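Local coordinates for aminopeptidase (Aneurinibacillus sp. AM-1, PDB 5IB9), which probably removes residues one at a time from the amino end of peptides, as a zinc-dependent M28-family exopeptidase carrying a protease-associated domain, at residues Gln8-Thr13 / Val392-Tyr397; Glu16-Thr21 / Thr248-Arg253; Gln58-Glu63 / Ser203-Ala208; Pro68-Leu73 / Lys192-Glu197; Thr86-Ser91 / Val164-Ile169. All blocks are in the same frame, centred on the assembly; numbering follows the deposited sequence.

Contact 1: residues Gln8-Thr13 / Val392-Tyr397. With ZN (zinc ion), chain E.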
# COMPACT_ATOMS: atom_id res chain seq x y z
N GLN A 8 14.39 36.37 -10.78
CA GLN A 8 12.99 35.99 -11.16
C GLN A 8 12.28 35.34 -9.97
O GLN A 8 11.08 35.51 -9.79
CB GLN A 8 12.98 35.01 -12.33
CG GLN A 8 13.53 35.60 -13.62
CD GLN A 8 12.70 36.83 -14.11
OE1 GLN A 8 11.64 37.14 -13.60
NE2 GLN A 8 13.24 37.55 -15.06
N ILE A 9 13.04 34.72 -9.07
CA ILE A 9 12.43 34.12 -7.87
C ILE A 9 12.45 35.10 -6.68
O ILE A 9 11.45 35.37 -6.07
CB ILE A 9 13.25 32.87 -7.47
CG1 ILE A 9 13.35 31.84 -8.63
CG2 ILE A 9 12.76 32.33 -6.14
CD1 ILE A 9 11.94 31.36 -9.04
N THR A 10 13.62 35.76 -6.44
CA THR A 10 13.74 36.54 -5.21
C THR A 10 12.94 37.85 -5.22
O THR A 10 12.64 38.36 -4.15
CB THR A 10 15.24 36.84 -4.86
OG1 THR A 10 15.81 37.59 -5.92
CG2 THR A 10 16.04 35.49 -4.81
N LYS A 11 12.65 38.34 -6.43
CA LYS A 11 11.80 39.54 -6.45
C LYS A 11 10.31 39.25 -6.21
O LYS A 11 9.49 40.17 -6.02
CB LYS A 11 11.89 40.22 -7.76
CG LYS A 11 11.20 39.54 -8.95
CD LYS A 11 11.39 40.45 -10.21
CE LYS A 11 10.93 39.83 -11.46
NZ LYS A 11 11.11 40.83 -12.59
N ARG A 12 9.92 37.99 -6.24
CA ARG A 12 8.54 37.56 -6.17
C ARG A 12 8.18 36.81 -4.90
O ARG A 12 6.99 36.60 -4.65
CB ARG A 12 8.25 36.60 -7.34
CG ARG A 12 8.38 37.22 -8.67
CD ARG A 12 7.67 36.36 -9.70
NE ARG A 12 7.40 37.20 -10.87
CZ ARG A 12 8.31 37.44 -11.78
NH1 ARG A 12 9.52 36.93 -11.73
NH2 ARG A 12 8.03 38.24 -12.86
N THR A 13 9.12 36.32 -4.06
CA THR A 13 8.69 35.56 -2.90
C THR A 13 8.08 36.40 -1.77
O THR A 13 8.73 37.26 -1.12
CB THR A 13 9.97 34.87 -2.33
OG1 THR A 13 11.04 35.88 -2.27
CG2 THR A 13 10.47 33.66 -3.22
N VAL A 392 15.34 27.63 -2.11
CA VAL A 392 14.73 26.44 -2.71
C VAL A 392 14.19 26.86 -4.10
O VAL A 392 14.32 26.12 -5.04
CB VAL A 392 13.72 25.81 -1.77
CG1 VAL A 392 12.90 24.70 -2.51
CG2 VAL A 392 14.44 25.18 -0.63
N GLY A 393 13.54 28.01 -4.14
CA GLY A 393 13.00 28.38 -5.46
C GLY A 393 14.11 28.61 -6.48
O GLY A 393 13.92 28.26 -7.65
N SER A 394 15.20 29.29 -6.08
CA SER A 394 16.34 29.47 -7.03
C SER A 394 17.02 28.18 -7.41
O SER A 394 17.44 28.05 -8.57
CB SER A 394 17.39 30.42 -6.45
OG SER A 394 16.69 31.70 -6.28
N ALA A 395 17.07 27.21 -6.45
CA ALA A 395 17.64 25.88 -6.75
C ALA A 395 16.76 25.18 -7.78
O ALA A 395 17.30 24.65 -8.77
CB ALA A 395 17.76 24.99 -5.49
N VAL A 396 15.44 25.23 -7.56
CA VAL A 396 14.54 24.59 -8.51
C VAL A 396 14.63 25.32 -9.89
O VAL A 396 14.71 24.67 -10.93
CB VAL A 396 13.13 24.60 -8.00
CG1 VAL A 396 12.07 24.24 -9.12
CG2 VAL A 396 12.99 23.62 -6.77
N TYR A 397 14.64 26.65 -9.83
CA TYR A 397 14.62 27.36 -11.13
C TYR A 397 15.92 27.25 -11.84
O TYR A 397 15.97 27.39 -13.08
CB TYR A 397 14.36 28.82 -10.80
CG TYR A 397 14.11 29.69 -12.01
CD1 TYR A 397 13.01 29.44 -12.83
CD2 TYR A 397 14.90 30.77 -12.24
CE1 TYR A 397 12.69 30.31 -13.93
CE2 TYR A 397 14.61 31.62 -13.36
CZ TYR A 397 13.55 31.37 -14.18
OH TYR A 397 13.31 32.26 -15.30
ZN ZN E . 10.81 37.67 -1.08
O HOH W 1 12.85 38.09 -1.42
O HOH W 2 10.37 39.03 -2.79
O HOH W 3 10.49 39.33 0.11

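Contact 2: residues Glu16-Thr21 / Thr248-Arg253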
# COMPACT_ATOMS: atom_id res chain seq x y z
N GLU A 16 4.45 37.83 3.23
CA GLU A 16 3.11 38.00 3.80
C GLU A 16 2.15 36.85 3.38
O GLU A 16 1.41 36.40 4.24
CB GLU A 16 2.58 39.37 3.42
CG GLU A 16 3.33 40.50 4.18
CD GLU A 16 4.79 40.82 3.65
OE1 GLU A 16 5.69 41.13 4.50
OE2 GLU A 16 5.06 40.81 2.41
N ASN A 17 2.24 36.41 2.14
CA ASN A 17 1.43 35.27 1.65
C ASN A 17 1.76 34.09 2.59
O ASN A 17 0.89 33.33 3.05
CB ASN A 17 1.74 34.93 0.23
CG ASN A 17 1.23 35.93 -0.75
OD1 ASN A 17 0.39 36.82 -0.41
ND2 ASN A 17 1.61 35.72 -2.03
N MET A 18 3.08 33.87 2.79
CA MET A 18 3.45 32.68 3.55
C MET A 18 3.03 32.71 4.97
O MET A 18 2.55 31.77 5.56
CB MET A 18 4.98 32.42 3.47
CG MET A 18 5.32 32.08 2.03
SD MET A 18 7.10 31.63 1.77
CE MET A 18 7.90 33.21 1.88
N TYR A 19 3.20 33.89 5.61
CA TYR A 19 2.73 34.03 6.96
C TYR A 19 1.16 33.83 7.04
O TYR A 19 0.70 33.17 7.93
CB TYR A 19 3.06 35.50 7.45
CG TYR A 19 2.75 35.79 8.88
CD1 TYR A 19 3.60 35.47 9.94
CD2 TYR A 19 1.49 36.38 9.16
CE1 TYR A 19 3.24 35.80 11.32
CE2 TYR A 19 1.11 36.67 10.49
CZ TYR A 19 1.97 36.36 11.53
OH TYR A 19 1.54 36.67 12.84
N ASN A 20 0.49 34.39 6.05
CA ASN A 20 -1.03 34.24 6.04
C ASN A 20 -1.42 32.75 5.89
O ASN A 20 -2.39 32.30 6.51
CB ASN A 20 -1.60 35.09 4.92
CG ASN A 20 -1.55 36.60 5.29
OD1 ASN A 20 -1.26 36.95 6.43
ND2 ASN A 20 -1.73 37.45 4.28
N THR A 21 -0.67 32.03 5.04
CA THR A 21 -0.98 30.61 5.04
C THR A 21 -0.80 29.90 6.36
O THR A 21 -1.64 29.10 6.81
CB THR A 21 0.00 29.94 3.96
OG1 THR A 21 -0.30 30.38 2.65
CG2 THR A 21 -0.08 28.36 4.06
N THR A 248 5.80 25.85 -0.10
CA THR A 248 5.37 25.04 -1.25
C THR A 248 4.34 25.85 -2.10
O THR A 248 4.54 25.96 -3.30
CB THR A 248 4.78 23.71 -0.81
OG1 THR A 248 5.79 22.94 -0.15
CG2 THR A 248 4.33 22.86 -2.07
N LEU A 249 3.34 26.42 -1.44
CA LEU A 249 2.30 27.22 -2.13
C LEU A 249 2.94 28.44 -2.76
O LEU A 249 2.66 28.73 -3.89
CB LEU A 249 1.20 27.60 -1.12
CG LEU A 249 0.25 26.52 -0.72
CD1 LEU A 249 -0.70 27.08 0.34
CD2 LEU A 249 -0.58 26.09 -1.97
N GLU A 250 3.80 29.11 -1.97
CA GLU A 250 4.35 30.36 -2.46
C GLU A 250 5.23 30.09 -3.70
O GLU A 250 5.26 30.86 -4.68
CB GLU A 250 5.00 31.15 -1.36
CG GLU A 250 5.59 32.52 -1.87
CD GLU A 250 4.61 33.53 -2.49
OE1 GLU A 250 3.37 33.40 -2.48
OE2 GLU A 250 5.19 34.49 -3.07
N LEU A 251 6.05 29.04 -3.67
CA LEU A 251 6.88 28.77 -4.80
C LEU A 251 5.99 28.34 -5.98
O LEU A 251 6.32 28.65 -7.17
CB LEU A 251 7.97 27.66 -4.56
CG LEU A 251 9.01 28.23 -3.55
CD1 LEU A 251 9.96 27.10 -3.26
CD2 LEU A 251 9.76 29.44 -4.09
N ALA A 252 4.87 27.62 -5.72
CA ALA A 252 3.99 27.34 -6.89
C ALA A 252 3.44 28.67 -7.46
O ALA A 252 3.37 28.75 -8.65
CB ALA A 252 2.81 26.50 -6.43
N ARG A 253 3.10 29.67 -6.64
CA ARG A 253 2.60 30.94 -7.18
C ARG A 253 3.70 31.59 -7.93
O ARG A 253 3.52 32.07 -9.08
CB ARG A 253 2.20 31.77 -6.02
CG ARG A 253 1.49 33.09 -6.51
CD ARG A 253 1.21 34.05 -5.34
NE ARG A 253 2.48 34.66 -4.98
CZ ARG A 253 3.12 35.60 -5.66
NH1 ARG A 253 2.51 36.14 -6.74
NH2 ARG A 253 4.36 35.99 -5.25

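Contact 3: residues Gln58-Glu63 / Ser203-Ala208. With ZN (zinc ion), chain G.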
# COMPACT_ATOMS: atom_id res chain seq x y z
N GLN A 58 -5.27 13.04 -3.86
CA GLN A 58 -5.13 11.57 -3.78
C GLN A 58 -5.56 11.08 -2.38
O GLN A 58 -4.90 11.42 -1.43
CB GLN A 58 -3.70 11.16 -4.10
CG GLN A 58 -3.49 9.58 -4.02
CD GLN A 58 -2.07 9.20 -3.98
OE1 GLN A 58 -1.14 10.00 -3.70
NE2 GLN A 58 -1.80 7.97 -4.31
N PRO A 59 -6.62 10.26 -2.27
CA PRO A 59 -7.07 9.78 -0.94
C PRO A 59 -6.29 8.58 -0.61
O PRO A 59 -5.83 7.83 -1.53
CB PRO A 59 -8.57 9.42 -1.16
CG PRO A 59 -8.58 8.90 -2.65
CD PRO A 59 -7.49 9.74 -3.39
N PHE A 60 -6.19 8.24 0.70
CA PHE A 60 -5.63 6.95 1.06
C PHE A 60 -6.14 6.59 2.45
O PHE A 60 -6.39 7.44 3.24
CB PHE A 60 -4.07 6.86 1.01
CG PHE A 60 -3.39 7.87 1.85
CD1 PHE A 60 -3.08 7.67 3.24
CD2 PHE A 60 -3.14 9.13 1.33
CE1 PHE A 60 -2.50 8.73 3.97
CE2 PHE A 60 -2.55 10.13 2.09
CZ PHE A 60 -2.18 9.97 3.39
N GLN A 61 -6.36 5.31 2.72
CA GLN A 61 -6.76 4.92 4.07
C GLN A 61 -5.54 4.47 4.85
O GLN A 61 -4.55 3.96 4.28
CB GLN A 61 -7.80 3.79 4.04
CG GLN A 61 -9.14 4.28 3.50
CD GLN A 61 -10.22 3.15 3.35
OE1 GLN A 61 -9.95 1.98 3.66
NE2 GLN A 61 -11.41 3.50 2.84
N PHE A 62 -5.64 4.55 6.18
CA PHE A 62 -4.59 4.04 7.06
C PHE A 62 -5.28 3.78 8.36
O PHE A 62 -6.41 4.24 8.63
CB PHE A 62 -3.42 5.06 7.16
CG PHE A 62 -3.77 6.28 7.94
CD1 PHE A 62 -3.44 6.39 9.28
CD2 PHE A 62 -4.52 7.34 7.35
CE1 PHE A 62 -3.79 7.54 10.00
CE2 PHE A 62 -4.89 8.46 8.03
CZ PHE A 62 -4.54 8.60 9.38
N GLU A 63 -4.56 3.06 9.22
CA GLU A 63 -5.14 2.69 10.51
C GLU A 63 -4.74 3.74 11.54
O GLU A 63 -3.55 3.92 11.77
CB GLU A 63 -4.65 1.27 10.89
CG GLU A 63 -5.18 0.13 10.01
CD GLU A 63 -6.72 0.11 9.90
OE1 GLU A 63 -7.27 0.21 8.75
OE2 GLU A 63 -7.38 -0.01 10.97
N SER A 203 -6.87 9.90 4.80
CA SER A 203 -6.16 11.16 4.59
C SER A 203 -5.94 11.41 3.08
O SER A 203 -6.51 10.68 2.22
CB SER A 203 -4.82 11.08 5.38
OG SER A 203 -4.00 12.27 5.30
N HIS A 204 -5.23 12.46 2.77
CA HIS A 204 -5.07 12.87 1.36
C HIS A 204 -3.74 13.52 1.11
O HIS A 204 -3.16 14.15 2.00
CB HIS A 204 -6.10 13.93 1.02
CG HIS A 204 -7.53 13.58 1.34
ND1 HIS A 204 -8.07 13.63 2.62
CD2 HIS A 204 -8.48 13.06 0.54
CE1 HIS A 204 -9.31 13.13 2.57
NE2 HIS A 204 -9.60 12.86 1.32
N ASN A 205 -3.28 13.44 -0.17
CA ASN A 205 -2.20 14.29 -0.70
C ASN A 205 -2.83 15.26 -1.68
O ASN A 205 -3.75 14.91 -2.40
CB ASN A 205 -1.15 13.43 -1.43
CG ASN A 205 -0.63 12.33 -0.55
OD1 ASN A 205 -0.23 12.60 0.58
ND2 ASN A 205 -0.41 11.17 -1.12
N VAL A 206 -2.27 16.46 -1.75
CA VAL A 206 -2.75 17.50 -2.69
C VAL A 206 -1.61 17.75 -3.66
O VAL A 206 -0.49 18.04 -3.28
CB VAL A 206 -3.09 18.82 -1.96
CG1 VAL A 206 -3.59 19.78 -3.09
CG2 VAL A 206 -4.15 18.59 -0.91
N ILE A 207 -1.92 17.57 -4.97
CA ILE A 207 -0.85 17.55 -5.97
C ILE A 207 -1.16 18.60 -7.08
O ILE A 207 -2.21 18.53 -7.73
CB ILE A 207 -0.73 16.21 -6.66
CG1 ILE A 207 -0.43 15.10 -5.65
CG2 ILE A 207 0.39 16.23 -7.76
CD1 ILE A 207 -1.46 14.02 -5.71
N ALA A 208 -0.27 19.57 -7.32
CA ALA A 208 -0.49 20.66 -8.32
C ALA A 208 0.69 20.60 -9.26
O ALA A 208 1.80 20.62 -8.84
CB ALA A 208 -0.50 22.07 -7.57
ZN ZN G . -11.46 12.40 0.66
O HOH W 4 -12.73 13.87 0.68
O HOH W 5 -12.49 10.86 1.35
O HOH W 6 -12.40 11.08 2.58
O HOH W 7 -12.79 12.86 2.20

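Contact 4: residues Pro68-Leu73 / Lys192-Glu197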
# COMPACT_ATOMS: atom_id res chain seq x y z
N PRO A 68 -5.46 5.13 24.79
CA PRO A 68 -6.26 4.52 25.86
C PRO A 68 -6.65 5.56 26.92
O PRO A 68 -5.90 6.52 27.17
CB PRO A 68 -5.33 3.42 26.44
CG PRO A 68 -3.97 3.78 26.01
CD PRO A 68 -4.10 4.54 24.70
N SER A 69 -7.84 5.36 27.47
CA SER A 69 -8.41 6.23 28.49
C SER A 69 -7.88 5.85 29.89
O SER A 69 -7.84 6.69 30.80
CB SER A 69 -9.94 6.19 28.45
OG SER A 69 -10.46 4.86 28.42
N GLU A 70 -7.43 4.60 30.06
CA GLU A 70 -6.72 4.21 31.29
C GLU A 70 -5.39 3.51 30.98
O GLU A 70 -5.36 2.55 30.18
CB GLU A 70 -7.59 3.30 32.15
CG GLU A 70 -7.02 3.04 33.55
CD GLU A 70 -7.70 1.89 34.28
OE1 GLU A 70 -7.24 1.58 35.40
OE2 GLU A 70 -8.67 1.28 33.75
N VAL A 71 -4.32 4.02 31.61
CA VAL A 71 -2.98 3.41 31.59
C VAL A 71 -2.47 3.28 33.05
O VAL A 71 -1.86 4.22 33.61
CB VAL A 71 -1.99 4.21 30.70
CG1 VAL A 71 -0.59 3.64 30.74
CG2 VAL A 71 -2.49 4.22 29.25
N THR A 72 -2.75 2.12 33.62
CA THR A 72 -2.36 1.77 35.00
C THR A 72 -1.18 0.79 34.98
O THR A 72 -1.29 -0.34 34.47
CB THR A 72 -3.55 1.09 35.76
OG1 THR A 72 -4.69 1.98 35.77
CG2 THR A 72 -3.14 0.71 37.20
N LEU A 73 -0.07 1.26 35.51
CA LEU A 73 1.11 0.44 35.72
C LEU A 73 1.43 0.30 37.23
O LEU A 73 1.57 1.34 37.91
CB LEU A 73 2.28 1.11 34.99
CG LEU A 73 3.66 0.50 35.15
CD1 LEU A 73 3.61 -1.04 34.92
CD2 LEU A 73 4.60 1.20 34.18
N LYS A 192 -2.22 -2.47 32.91
CA LYS A 192 -3.65 -2.35 32.48
C LYS A 192 -3.82 -1.21 31.52
O LYS A 192 -3.57 -0.03 31.84
CB LYS A 192 -4.65 -2.24 33.64
CG LYS A 192 -6.07 -2.70 33.26
CD LYS A 192 -7.10 -2.34 34.30
CE LYS A 192 -8.51 -2.34 33.70
NZ LYS A 192 -9.46 -1.75 34.69
N VAL A 193 -4.23 -1.58 30.30
CA VAL A 193 -4.40 -0.58 29.22
C VAL A 193 -5.80 -0.83 28.78
O VAL A 193 -6.16 -1.98 28.49
CB VAL A 193 -3.40 -0.80 28.04
CG1 VAL A 193 -3.76 0.10 26.84
CG2 VAL A 193 -1.97 -0.48 28.47
N ALA A 194 -6.61 0.23 28.77
CA ALA A 194 -8.03 0.11 28.44
C ALA A 194 -8.54 1.29 27.61
O ALA A 194 -8.04 2.42 27.73
CB ALA A 194 -8.87 -0.09 29.74
N GLY A 195 -9.48 0.99 26.70
CA GLY A 195 -10.05 2.01 25.82
C GLY A 195 -9.28 2.41 24.54
O GLY A 195 -9.77 3.24 23.76
N ALA A 196 -8.09 1.86 24.32
CA ALA A 196 -7.41 2.01 23.02
C ALA A 196 -8.19 1.32 21.91
O ALA A 196 -8.77 0.25 22.09
CB ALA A 196 -5.98 1.42 23.09
N GLU A 197 -8.21 1.94 20.72
CA GLU A 197 -8.85 1.34 19.55
C GLU A 197 -8.05 1.76 18.30
O GLU A 197 -7.42 2.80 18.28
CB GLU A 197 -10.34 1.73 19.45
CG GLU A 197 -10.57 3.23 19.77
CD GLU A 197 -11.91 3.55 20.51
OE1 GLU A 197 -12.66 4.44 20.04
OE2 GLU A 197 -12.19 2.94 21.58

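Contact 5: residues Thr86-Ser91 / Val164-Ile169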
# COMPACT_ATOMS: atom_id res chain seq x y z
N THR A 86 1.95 4.22 21.01
CA THR A 86 0.87 4.35 20.03
C THR A 86 0.73 3.01 19.32
O THR A 86 1.73 2.41 18.96
CB THR A 86 1.21 5.44 18.99
OG1 THR A 86 1.31 6.69 19.66
CG2 THR A 86 0.09 5.54 17.94
N TYR A 87 -0.51 2.54 19.16
CA TYR A 87 -0.86 1.23 18.64
C TYR A 87 -0.75 0.09 19.67
O TYR A 87 -0.90 -1.10 19.33
CB TYR A 87 -0.14 0.85 17.35
CG TYR A 87 -0.50 1.81 16.22
CD1 TYR A 87 0.39 2.78 15.81
CD2 TYR A 87 -1.75 1.71 15.60
CE1 TYR A 87 0.06 3.68 14.78
CE2 TYR A 87 -2.09 2.59 14.58
CZ TYR A 87 -1.20 3.55 14.19
OH TYR A 87 -1.58 4.40 13.18
N SER A 88 -0.56 0.48 20.93
CA SER A 88 -0.62 -0.56 21.97
C SER A 88 -2.00 -1.22 22.06
O SER A 88 -3.00 -0.53 22.14
CB SER A 88 -0.21 0.02 23.34
OG SER A 88 -0.34 -1.00 24.34
N PRO A 89 -2.05 -2.56 22.11
CA PRO A 89 -3.24 -3.30 22.43
C PRO A 89 -3.70 -2.96 23.88
O PRO A 89 -2.92 -2.38 24.65
CB PRO A 89 -2.77 -4.73 22.27
CG PRO A 89 -1.53 -4.67 21.40
CD PRO A 89 -0.91 -3.43 21.78
N ASN A 90 -4.97 -3.22 24.19
CA ASN A 90 -5.40 -3.20 25.61
C ASN A 90 -4.90 -4.46 26.35
O ASN A 90 -4.60 -5.48 25.75
CB ASN A 90 -6.93 -3.12 25.72
CG ASN A 90 -7.51 -1.95 24.97
OD1 ASN A 90 -8.26 -2.14 23.96
ND2 ASN A 90 -7.21 -0.73 25.43
N SER A 91 -4.85 -4.35 27.68
CA SER A 91 -4.56 -5.50 28.55
C SER A 91 -5.02 -5.21 29.99
O SER A 91 -5.32 -4.07 30.38
CB SER A 91 -3.05 -5.81 28.59
OG SER A 91 -2.40 -4.74 29.22
N VAL A 164 1.37 -7.04 22.06
CA VAL A 164 0.60 -7.10 23.32
C VAL A 164 0.80 -5.75 23.89
O VAL A 164 1.63 -5.01 23.39
CB VAL A 164 1.08 -8.20 24.32
CG1 VAL A 164 0.84 -9.57 23.75
CG2 VAL A 164 2.55 -7.98 24.70
N ALA A 165 0.07 -5.41 24.96
CA ALA A 165 0.16 -4.06 25.49
C ALA A 165 1.61 -3.67 25.78
O ALA A 165 2.40 -4.50 26.26
CB ALA A 165 -0.74 -3.93 26.76
N ALA A 166 1.96 -2.42 25.50
CA ALA A 166 3.31 -1.95 25.63
C ALA A 166 3.25 -0.57 26.24
O ALA A 166 2.50 0.29 25.75
CB ALA A 166 3.98 -1.89 24.25
N VAL A 167 4.00 -0.36 27.33
CA VAL A 167 4.02 0.94 28.02
C VAL A 167 5.45 1.32 28.28
O VAL A 167 6.31 0.48 28.52
CB VAL A 167 3.24 0.93 29.34
CG1 VAL A 167 1.84 0.46 29.12
CG2 VAL A 167 3.91 -0.02 30.36
N GLY A 168 5.72 2.63 28.19
CA GLY A 168 7.09 3.14 28.30
C GLY A 168 7.21 3.81 29.66
O GLY A 168 6.22 4.34 30.19
N ILE A 169 8.41 3.72 30.24
CA ILE A 169 8.70 4.27 31.57
C ILE A 169 10.11 4.87 31.57
O ILE A 169 10.94 4.58 30.67
CB ILE A 169 8.55 3.21 32.72
CG1 ILE A 169 9.65 2.14 32.63
CG2 ILE A 169 7.17 2.59 32.70
CD1 ILE A 169 9.60 1.16 33.88
O HOH W 8 -2.38 -7.60 24.80
O HOH W 9 -2.31 -6.48 25.31

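Contact 1: residues Gln8-Thr13 / Val392-Tyr397
Ile9 makes the largest part of the contact between the N-terminal turn and helix 382-400, meeting Gly393, Ser394 and Tyr397. Its CG1 reaches CB of Tyr397 at 3.9 Å and comes slightly nearer, 3.8 Å, to the carbonyl oxygen of Gly393, while CG2 settles on the backbone where Gly393 passes into Ser394. Because Gly393 carries no side chain, this branch can rest directly on the helix. CB of Ile9 also faces OG of Ser394, whose own hydrogen bond runs back along the helix to the carbonyl oxygen of Asp390. Tyr397 has CG anti to its nitrogen (chi1 -172°), which swings the phenol along Ile9 to Gln8; there CG of Gln8 lies 3.7 Å from the Tyr397 OH, and the amide and ring planes are inclined at 63°.

One layer out, Gln8 is pinned by Arg12. NH1 of Arg12 donates to OE1 of Gln8 (2.8 Å) and to its backbone O (2.9 Å), both acceptors lying close to the guanidinium plane. The turn then delivers Thr13 to a zinc ion, which it chelates through O (2.1 Å from the metal) and OG1 (2.2 Å from the metal). Three waters are also ligands, two of them donating to the carbonyl oxygen of Thr10. Asp386 of helix 382-400 completes the site and Asp390 is hydrogen-bonded to Thr13 OG1, so metal and apolar packing tie the same two parts together. Around this junction, helix 238-256 meets Ile9 through Val254 and Met255, helix 322-334 covers Thr10 and Ser394, and strand 294-300 lies beneath Val392, Ala395 and Val396.

Contact 2: residues Glu16-Thr21 / Thr248-Arg253
Asn17 reaches across to Glu250 with its amide nitrogen: ND2 donates to OE1 at 2.9 Å in a nearly straight bond (170°). The carboxylate oxygen lies in the amide plane of Asn17 but is itself approached from above the carboxylate plane. From the opposite face of that plane NE of Arg253 reaches the same oxygen, and NH2 of Arg253 takes OE2 at 2.8 Å, a side-on salt bridge within helix 238-256. OE2 also accepts the backbone N-H of Asp14, just before helix 15-25. With so many donors around it, this buried carboxylate is likely to stay ionised.

Met18, next in sequence, lays CG against CB of Glu250 (3.5 Å), the two chains crossing at about a right angle. Glu250 has CG anti to its nitrogen (chi1 -179°) and then bends, so that its methylenes meet Met18 while its acid end turns to Asn17. One turn on, CG2 of Thr21 touches CD1 of Leu249 at 4.0 Å.

The helices run roughly antiparallel, at 142° and 9.6 Å between local axes. Helix 238-256 rests in turn on strand 263-269, an arrangement consistent with the helical layer flanking the central sheet in M28 peptidases.

Contact 3: residues Gln58-Glu63 / Ser203-Ala208
An antiparallel strand pair, formed by 55-66 and 187-210, brings Gln58, Pro59 and Phe60 opposite Asn205, His204 and Ser203 and carries a zinc site shared between subunits. Gln58 with Asn205 and Phe60 with Ser203 are hydrogen-bonded pairs, each closed by two backbone bonds; Pro59 with His204 is the non-hydrogen-bonded pair between them. There the proline's missing N-H costs nothing to the pairing, and CA-H groups point at carbonyls instead, as from His204 CA to Gln58 O (3.1 Å).

Phe60, with CG set between its own nitrogen and carbonyl carbon (chi1 56°), folds its ring back over the partner strand. One face lies over the carbonyl carbon of Ser203, and CZ comes 3.5 Å from Ser203 CB. Ile277 and Lys281 of helix 277-283 also pack on this ring. An alanine instead of Phe60 would probably strip this cover from Ser203 and open a gap beneath the helix. Phe62 adds CE2 against the same CB.

On the same sheet face as Phe60, the side chains of Gln58 and Asn205 run side by side, their amide planes 64° apart: Asn205 ND2 donates to Gln58 OE1 (2.9 Å) from above the carbonyl plane. NE2 of Gln58 bonds to Ala284 of the second subunit. On the sheet face of Pro59 and His204, NE2 of His204 binds the zinc ion at 2.0 Å, and Glu288 of the second subunit is another ligand.

Contact 4: residues Pro68-Leu73 / Lys192-Glu197
Lys192 and Glu70 have the largest buried areas of this antiparallel strand pair and meet at its solvent side. Both chains leave with CG anti to the backbone nitrogen (Glu70 chi1 -171°) and run extended, so that NZ of Lys192 reaches OE2 of Glu70 at 3.3 Å, a long salt bridge with a weak hydrogen bond. The other oxygen, OE1, accepts from OG1 of Thr72 at 2.6 Å, which holds the carboxylate along its own strand. A lysine instead of Glu70 would probably leave Lys192 facing a like charge and Thr72 OG1 without its acceptor.

Pro68 works on the other face: its CB packs on CG1 of Val193 (3.7 Å) and on CB of Ala196 (4.0 Å). Between proline and glutamate the strand bulges. Ser69 and Glu70 both face Ala194, in a classic beta bulge, and the oxygen of Ala194 takes a straight bond from Glu70 N (3.2 Å) and a weak one from Ser69 N. Regular pairing resumes with the non-hydrogen-bonded pair Val71 and Val193, followed by the hydrogen-bonded pair Thr72 and Lys192.

Strand 70-75 pairs further with 78-80, while Val193 bonds through its backbone to Ser91 at the start of strand 91-99 and lies over Ala165 and Val167 of strand 165-169.

Contact 5: residues Thr86-Ser91 / Val164-Ile169
Ser88 meets Ala166 in the protease-associated domain, where the loop leading into strand 91-99 lies across the start of strand 165-169. From CB outward, the serine first touches backbone: its CB sits 3.6 Å from the carbonyl oxygen of Ala166. OG, anti to the serine nitrogen (chi1 177°), then turns in along the strand. It passes 3.3 Å from CA of Ala165 and accepts the N-H of Ala166 at 2.9 Å, in a fairly straight bond (163°). The same hydroxyl donates to the carbonyl oxygen of Pro89, also at 2.9 Å, lying in the carbonyl plane on a lone pair. OG therefore accepts one hydrogen bond from the strand and donates one to the loop, which fixes its rotation and ties the loop to the strand. Ala166 also bonds through its backbone to Phe85, so the chain leading into the loop is fastened at the same residue.

Pro89 follows with its ring against the peptide ahead of the strand: CD lies 3.4 Å from the carbonyl oxygen of Val164, and CG rests near the carbon of that group. Phe163 also touches the ring, and the side chain of Val164 packs on Lys136 of the second subunit. The carbonyl oxygen of Pro89 in turn borders the methyl of Ala165, which Val193 of strand 187-210 covers as well. Ser91 closes the loop: its OG is hydrogen-bonded to the carbonyl oxygen of Val191, and its CB presses on CB of Ala165 at a tight 3.5 Å.

The five contacts are nested along the chain, from contact 1, which closes the longest loop, to contact 5, which closes the shortest. Contacts 1 and 2, with centres 13 Å apart and touching, fasten the two N-terminal helices 6-10 and 15-25 to helices 382-400 and 238-256 of the peptidase part. Contacts 4 and 5, only 8 Å apart between centres, belong to the protease-associated part and join through Val193 and Ser91; the centre of contact 4 lies about 50 Å from that of contact 1. Contact 3 stands between: it shares strand 187-210 with contact 4 and reaches contact 5 through Glu63 and Tyr87. Its long paired strands thus connect the two parts, and its zinc site links the subunits.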